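Local coordinates for protein alpha-1,6-mannanase (Bacteroides thetaiotaomicron, PDB 4V1S) that probably hydrolyses internal alpha-1,6-mannosidic linkages of mannans, as a family GH76 glycoside hydrolase of a gut symbiont, at residues A[203-208]-A[233-238]; A[272-277]-A[284-289]. All coordinates share one frame; numbering follows the deposited sequence. Where two conformers were deposited one is given.

Interaction 1: residues A[203-208]-A[233-238]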
loop_
_atom_site.group_PDB
_atom_site.type_symbol
_atom_site.label_atom_id
_atom_site.label_comp_id
_atom_site.label_asym_id
_atom_site.label_seq_id
_atom_site.Cartn_x
_atom_site.Cartn_y
_atom_site.Cartn_z
ATOM N N ILE A 203 2.721 -3.030 -10.586
ATOM C CA ILE A 203 2.800 -2.694 -9.163
ATOM C C ILE A 203 4.216 -2.242 -8.812
ATOM O O ILE A 203 4.384 -1.313 -8.022
ATOM C CB ILE A 203 2.293 -3.804 -8.222
ATOM C CG1 ILE A 203 2.236 -3.296 -6.767
ATOM C CG2 ILE A 203 3.121 -5.077 -8.340
ATOM C CD1 ILE A 203 1.299 -2.116 -6.555
ATOM N N CYS A 204 5.225 -2.884 -9.401
ATOM C CA CYS A 204 6.595 -2.458 -9.187
ATOM C C CYS A 204 6.854 -1.035 -9.696
ATOM O O CYS A 204 7.455 -0.254 -8.975
ATOM C CB CYS A 204 7.564 -3.442 -9.824
ATOM S SG CYS A 204 7.377 -5.107 -9.192
ATOM N N SER A 205 6.382 -0.702 -10.908
ATOM C CA SER A 205 6.420 0.682 -11.364
ATOM C C SER A 205 5.777 1.618 -10.354
ATOM O O SER A 205 6.353 2.631 -9.965
ATOM C CB SER A 205 5.677 0.861 -12.686
ATOM O OG SER A 205 6.387 0.289 -13.780
ATOM N N ALA A 206 4.560 1.267 -9.963
ATOM C CA ALA A 206 3.700 2.183 -9.222
ATOM C C ALA A 206 4.191 2.484 -7.809
ATOM O O ALA A 206 4.250 3.660 -7.391
ATOM C CB ALA A 206 2.267 1.648 -9.221
ATOM N N VAL A 207 4.566 1.465 -7.052
ATOM C CA VAL A 207 5.070 1.731 -5.712
ATOM C C VAL A 207 6.459 2.400 -5.765
ATOM O O VAL A 207 6.833 3.178 -4.881
ATOM C CB VAL A 207 5.126 0.488 -4.797
ATOM C CG1 VAL A 207 3.731 -0.055 -4.573
ATOM C CG2 VAL A 207 6.080 -0.594 -5.291
ATOM N N THR A 208 7.248 2.083 -6.797
ATOM C CA THR A 208 8.536 2.733 -6.936
ATOM C C THR A 208 8.349 4.228 -7.294
ATOM O O THR A 208 9.025 5.088 -6.731
ATOM C CB THR A 208 9.417 1.979 -7.936
ATOM O OG1 THR A 208 9.622 0.656 -7.504
ATOM C CG2 THR A 208 10.762 2.616 -8.118
ATOM N N ASP A 233 6.749 7.019 -17.825
ATOM C CA ASP A 233 6.707 7.014 -19.298
ATOM C C ASP A 233 6.659 5.571 -19.823
ATOM O O ASP A 233 5.848 5.244 -20.691
ATOM C CB ASP A 233 7.921 7.735 -19.865
ATOM C CG ASP A 233 7.824 9.240 -19.755
ATOM O OD1 ASP A 233 6.770 9.780 -19.357
ATOM O OD2 ASP A 233 8.840 9.891 -20.057
ATOM N N TRP A 234 7.510 4.700 -19.274
ATOM C CA TRP A 234 7.515 3.289 -19.687
ATOM C C TRP A 234 6.177 2.614 -19.366
ATOM O O TRP A 234 5.630 1.848 -20.175
ATOM C CB TRP A 234 8.673 2.516 -19.031
ATOM C CG TRP A 234 8.722 1.079 -19.441
ATOM C CD1 TRP A 234 9.377 0.538 -20.533
ATOM C CD2 TRP A 234 8.060 -0.014 -18.804
ATOM N NE1 TRP A 234 9.159 -0.814 -20.596
ATOM C CE2 TRP A 234 8.356 -1.182 -19.548
ATOM C CE3 TRP A 234 7.286 -0.133 -17.651
ATOM C CZ2 TRP A 234 7.891 -2.438 -19.174
ATOM C CZ3 TRP A 234 6.815 -1.384 -17.284
ATOM C CH2 TRP A 234 7.101 -2.515 -18.053
ATOM N N THR A 235 5.683 2.860 -18.155
ATOM C CA THR A 235 4.485 2.196 -17.686
ATOM C C THR A 235 3.264 2.602 -18.518
ATOM O O THR A 235 2.463 1.753 -18.930
ATOM C CB THR A 235 4.276 2.478 -16.204
ATOM O OG1 THR A 235 5.483 2.137 -15.484
ATOM C CG2 THR A 235 3.124 1.653 -15.662
ATOM N N VAL A 236 3.136 3.885 -18.783
ATOM C CA VAL A 236 2.041 4.395 -19.656
ATOM C C VAL A 236 2.124 3.796 -21.084
ATOM O O VAL A 236 1.120 3.426 -21.696
ATOM C CB VAL A 236 2.040 5.948 -19.642
ATOM C CG1 VAL A 236 1.162 6.517 -20.736
ATOM C CG2 VAL A 236 1.610 6.439 -18.252
ATOM N N GLU A 237 3.334 3.682 -21.606
ATOM C CA GLU A 237 3.539 3.187 -22.976
ATOM C C GLU A 237 3.206 1.689 -23.094
ATOM O O GLU A 237 2.720 1.242 -24.142
ATOM C CB GLU A 237 4.982 3.458 -23.393
ATOM C CG GLU A 237 5.390 2.892 -24.736
ATOM C CD GLU A 237 4.645 3.503 -25.920
ATOM O OE1 GLU A 237 4.093 4.618 -25.775
ATOM O OE2 GLU A 237 4.616 2.870 -26.952
ATOM N N ASN A 238 3.443 0.929 -22.007
ATOM C CA ASN A 238 3.358 -0.543 -22.048
ATOM C C ASN A 238 2.197 -1.195 -21.313
ATOM O O ASN A 238 1.767 -2.283 -21.702
ATOM C CB ASN A 238 4.666 -1.141 -21.516
ATOM C CG ASN A 238 5.803 -0.933 -22.482
ATOM O OD1 ASN A 238 5.932 -1.686 -23.431
ATOM N ND2 ASN A 238 6.603 0.117 -22.275
#
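Ser205 overlaps the side chain of Thr235, and the pair illustrates how two small polar residues can make up most of a close local contact between helices. The two face each other directly, with their CA atoms 6.8 Å apart. Ser205 OG lies 2.7 Å from Thr235 OG1, while the Thr235 methyl CG2 rests 4.0 Å from Ser205 CB. Thr235 OG1 sits anti to its own carbonyl carbon (chi1 -53°), which turns it toward the serine and also back along its helix, where it is hydrogen-bonded to the carbonyl oxygen of Ile231. Exchanging Thr235 for an alanine would probably deprive Ser205 OG of its close polar neighbour and open a small gap where CG2 met Ser205 CB. Trp234 borders the pair edge-on: its CZ3 comes within 3.9 Å of Ser205 OG, near the plane of the indole. Its NE1 is hydrogen-bonded to Leu183 O, and Asn238 ND2 lies over one face, toward the rim, where its 2.9 Å bond to Trp234 O holds it. This buried contact joins consecutive helices 202-219 and 222-239. Ile203 continues the packing onto helices 142-159 and 264-281, Thr208 onto helix 162-177, and strands 199-201 and 240-241, flanking the helical pair in the chain, both run antiparallel to strand 246-252.

Interaction 2: residues A[272-277]-A[284-289]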
loop_
_atom_site.group_PDB
_atom_site.type_symbol
_atom_site.label_atom_id
_atom_site.label_comp_id
_atom_site.label_asym_id
_atom_site.label_seq_id
_atom_site.Cartn_x
_atom_site.Cartn_y
_atom_site.Cartn_z
ATOM N N ARG A 272 -2.049 7.717 -7.059
ATOM C CA ARG A 272 -1.357 8.422 -5.994
ATOM C C ARG A 272 -0.043 9.027 -6.520
ATOM O O ARG A 272 0.334 10.161 -6.180
ATOM C CB ARG A 272 -1.090 7.488 -4.820
ATOM C CG ARG A 272 -2.340 6.921 -4.191
ATOM C CD ARG A 272 -2.054 6.346 -2.814
ATOM N NE ARG A 272 -1.843 7.466 -1.909
ATOM C CZ ARG A 272 -1.204 7.440 -0.753
ATOM N NH1 ARG A 272 -0.674 6.318 -0.275
ATOM N NH2 ARG A 272 -1.108 8.575 -0.057
ATOM N N SER A 273 0.662 8.259 -7.349
ATOM C CA SER A 273 1.916 8.727 -7.950
ATOM C C SER A 273 1.682 9.942 -8.828
ATOM O O SER A 273 2.394 10.947 -8.709
ATOM C CB SER A 273 2.577 7.602 -8.745
ATOM O OG SER A 273 2.969 6.530 -7.902
ATOM N N TRP A 274 0.697 9.844 -9.715
ATOM C CA TRP A 274 0.409 10.932 -10.624
ATOM C C TRP A 274 0.029 12.211 -9.905
ATOM O O TRP A 274 0.405 13.313 -10.350
ATOM C CB TRP A 274 -0.675 10.549 -11.617
ATOM C CG TRP A 274 -0.281 9.511 -12.630
ATOM C CD1 TRP A 274 0.923 9.372 -13.259
ATOM C CD2 TRP A 274 -1.135 8.473 -13.160
ATOM N NE1 TRP A 274 0.870 8.318 -14.138
ATOM C CE2 TRP A 274 -0.376 7.748 -14.100
ATOM C CE3 TRP A 274 -2.458 8.086 -12.920
ATOM C CZ2 TRP A 274 -0.902 6.665 -14.820
ATOM C CZ3 TRP A 274 -2.970 7.012 -13.613
ATOM C CH2 TRP A 274 -2.197 6.305 -14.556
ATOM N N LEU A 275 -0.694 12.103 -8.789
ATOM C CA LEU A 275 -1.053 13.306 -8.029
ATOM C C LEU A 275 0.190 13.975 -7.480
ATOM O O LEU A 275 0.270 15.206 -7.470
ATOM C CB LEU A 275 -2.085 12.988 -6.930
ATOM C CG LEU A 275 -3.470 12.577 -7.470
ATOM C CD1 LEU A 275 -4.336 12.146 -6.316
ATOM C CD2 LEU A 275 -4.145 13.699 -8.256
ATOM N N LYS A 276 1.171 13.202 -7.013
ATOM C CA LYS A 276 2.427 13.806 -6.544
ATOM C C LYS A 276 3.226 14.398 -7.696
ATOM O O LYS A 276 3.852 15.448 -7.543
ATOM C CB LYS A 276 3.286 12.829 -5.748
ATOM C CG LYS A 276 2.600 12.376 -4.471
ATOM C CD LYS A 276 3.560 11.811 -3.445
ATOM C CE LYS A 276 4.230 12.922 -2.638
ATOM N NZ LYS A 276 3.244 13.586 -1.731
ATOM N N MET A 277 3.194 13.734 -8.854
ATOM C CA MET A 277 3.913 14.246 -10.023
ATOM C C MET A 277 3.295 15.546 -10.491
ATOM O O MET A 277 4.014 16.458 -10.893
ATOM C CB MET A 277 3.949 13.217 -11.140
ATOM C CG MET A 277 4.733 11.971 -10.729
ATOM S SD MET A 277 4.675 10.605 -11.866
ATOM C CE MET A 277 5.915 11.171 -13.051
ATOM N N GLU A 284 -0.481 19.639 -15.940
ATOM C CA GLU A 284 -1.868 19.214 -15.799
ATOM C C GLU A 284 -2.140 17.817 -16.365
ATOM O O GLU A 284 -3.115 17.192 -15.991
ATOM C CB GLU A 284 -2.798 20.231 -16.484
ATOM C CG GLU A 284 -2.839 21.596 -15.819
ATOM C CD GLU A 284 -3.568 21.607 -14.483
ATOM O OE1 GLU A 284 -4.519 20.813 -14.300
ATOM O OE2 GLU A 284 -3.190 22.423 -13.614
ATOM N N LYS A 285 -1.294 17.329 -17.265
ATOM C CA LYS A 285 -1.476 15.969 -17.781
ATOM C C LYS A 285 -1.526 14.929 -16.670
ATOM O O LYS A 285 -2.233 13.940 -16.791
ATOM C CB LYS A 285 -0.375 15.584 -18.767
ATOM C CG LYS A 285 0.953 15.160 -18.135
ATOM C CD LYS A 285 2.018 14.986 -19.206
ATOM C CE LYS A 285 3.303 14.418 -18.630
ATOM N NZ LYS A 285 4.187 13.956 -19.730
ATOM N N TYR A 286 -0.763 15.136 -15.607
ATOM C CA TYR A 286 -0.741 14.173 -14.510
ATOM C C TYR A 286 -2.074 14.182 -13.744
ATOM O O TYR A 286 -2.583 13.119 -13.349
ATOM C CB TYR A 286 0.426 14.463 -13.566
ATOM C CG TYR A 286 1.788 14.216 -14.176
ATOM C CD1 TYR A 286 2.171 12.938 -14.554
ATOM C CD2 TYR A 286 2.702 15.260 -14.360
ATOM C CE1 TYR A 286 3.413 12.685 -15.109
ATOM C CE2 TYR A 286 3.963 15.030 -14.916
ATOM C CZ TYR A 286 4.316 13.748 -15.299
ATOM O OH TYR A 286 5.534 13.495 -15.853
ATOM N N LEU A 287 -2.634 15.365 -13.519
ATOM C CA LEU A 287 -3.924 15.470 -12.851
ATOM C C LEU A 287 -5.024 14.880 -13.721
ATOM O O LEU A 287 -5.883 14.156 -13.218
ATOM C CB LEU A 287 -4.252 16.914 -12.484
ATOM C CG LEU A 287 -5.551 17.165 -11.708
ATOM C CD1 LEU A 287 -5.558 16.463 -10.351
ATOM C CD2 LEU A 287 -5.757 18.661 -11.525
ATOM N N SER A 288 -5.006 15.189 -15.022
ATOM C CA SER A 288 -6.009 14.649 -15.931
ATOM C C SER A 288 -5.965 13.114 -15.954
ATOM O O SER A 288 -7.010 12.467 -15.916
ATOM C CB SER A 288 -5.835 15.207 -17.359
ATOM O OG SER A 288 -6.035 16.609 -17.347
ATOM N N GLN A 289 -4.759 12.543 -15.998
ATOM C CA GLN A 289 -4.598 11.106 -16.009
ATOM C C GLN A 289 -5.110 10.484 -14.707
ATOM O O GLN A 289 -5.844 9.481 -14.728
ATOM C CB GLN A 289 -3.141 10.732 -16.248
ATOM C CG GLN A 289 -2.922 9.238 -16.364
ATOM C CD GLN A 289 -3.616 8.644 -17.568
ATOM O OE1 GLN A 289 -3.261 8.940 -18.722
ATOM N NE2 GLN A 289 -4.623 7.809 -17.320
#
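Gln289 sets its aliphatic CG over one face of Trp274, 3.4 Å from the centroid of the six-membered ring and only 5° off its normal, a CH-pi contact. CG reaches this position because it lies anti to the backbone N of Gln289 (chi1 -176°); the chain then bends, and the amide plane is turned roughly halfway between parallel and perpendicular to the indole. The polar ends find partners beyond the pair: Trp274 NE1 bonds to Asn232 OD1, and Gln289 NE2 to Thr293 OG1 and Asn245 OD1. Tyr286 is turned quite differently. Its side chain stands roughly perpendicular to that of Trp274, whose CD1 approaches the phenol edge, 4.0 Å from Tyr286 CD1. One phenol face is covered centrally by Met277 CB, 3.8 Å from the Tyr286 ring centroid, in a second CH-pi contact. Met277 then curls toward the rim, bringing CE to 3.6 Å from Tyr286 CE1 and SD into an oblique Met-aromatic contact. Toward the rim of the opposite face lies Lys285 CE, from the tyrosine's own helix. Leu275 and Leu287 add a methyl contact, 3.7 Å between Leu275 CD2 and Leu287 CD1. The segment axes pass within 7.9 Å and lie 155° apart, an antiparallel helical hairpin: helices 264-281 and 284-301, joined by a very short turn, form a unit characteristic of the six-hairpin glycosidase clan to which GH76 belongs.

The two contacts come in series along the chain: interaction 1 closes before interaction 2 opens, with the short strands 240-241, 246-252 and 258-259 between them. Each joins a pair of consecutive helices, 202-219 with 222-239 and 264-281 with 284-301, all part of the GH76 fold. Their centres lie about 13 Å apart, and the pairs touch directly: Ser273 OG, hydrogen-bonded within its own helix to Phe269 O, also makes a weak bond to Ala206 O, and Val236 CG2 packs 4.3 Å from Trp274 CZ2. Helix 264-281 thus lies against both helices of the preceding pair, illustrating how a mainly helical hydrolase fold is assembled from neighbouring hairpins that share side-chain packing.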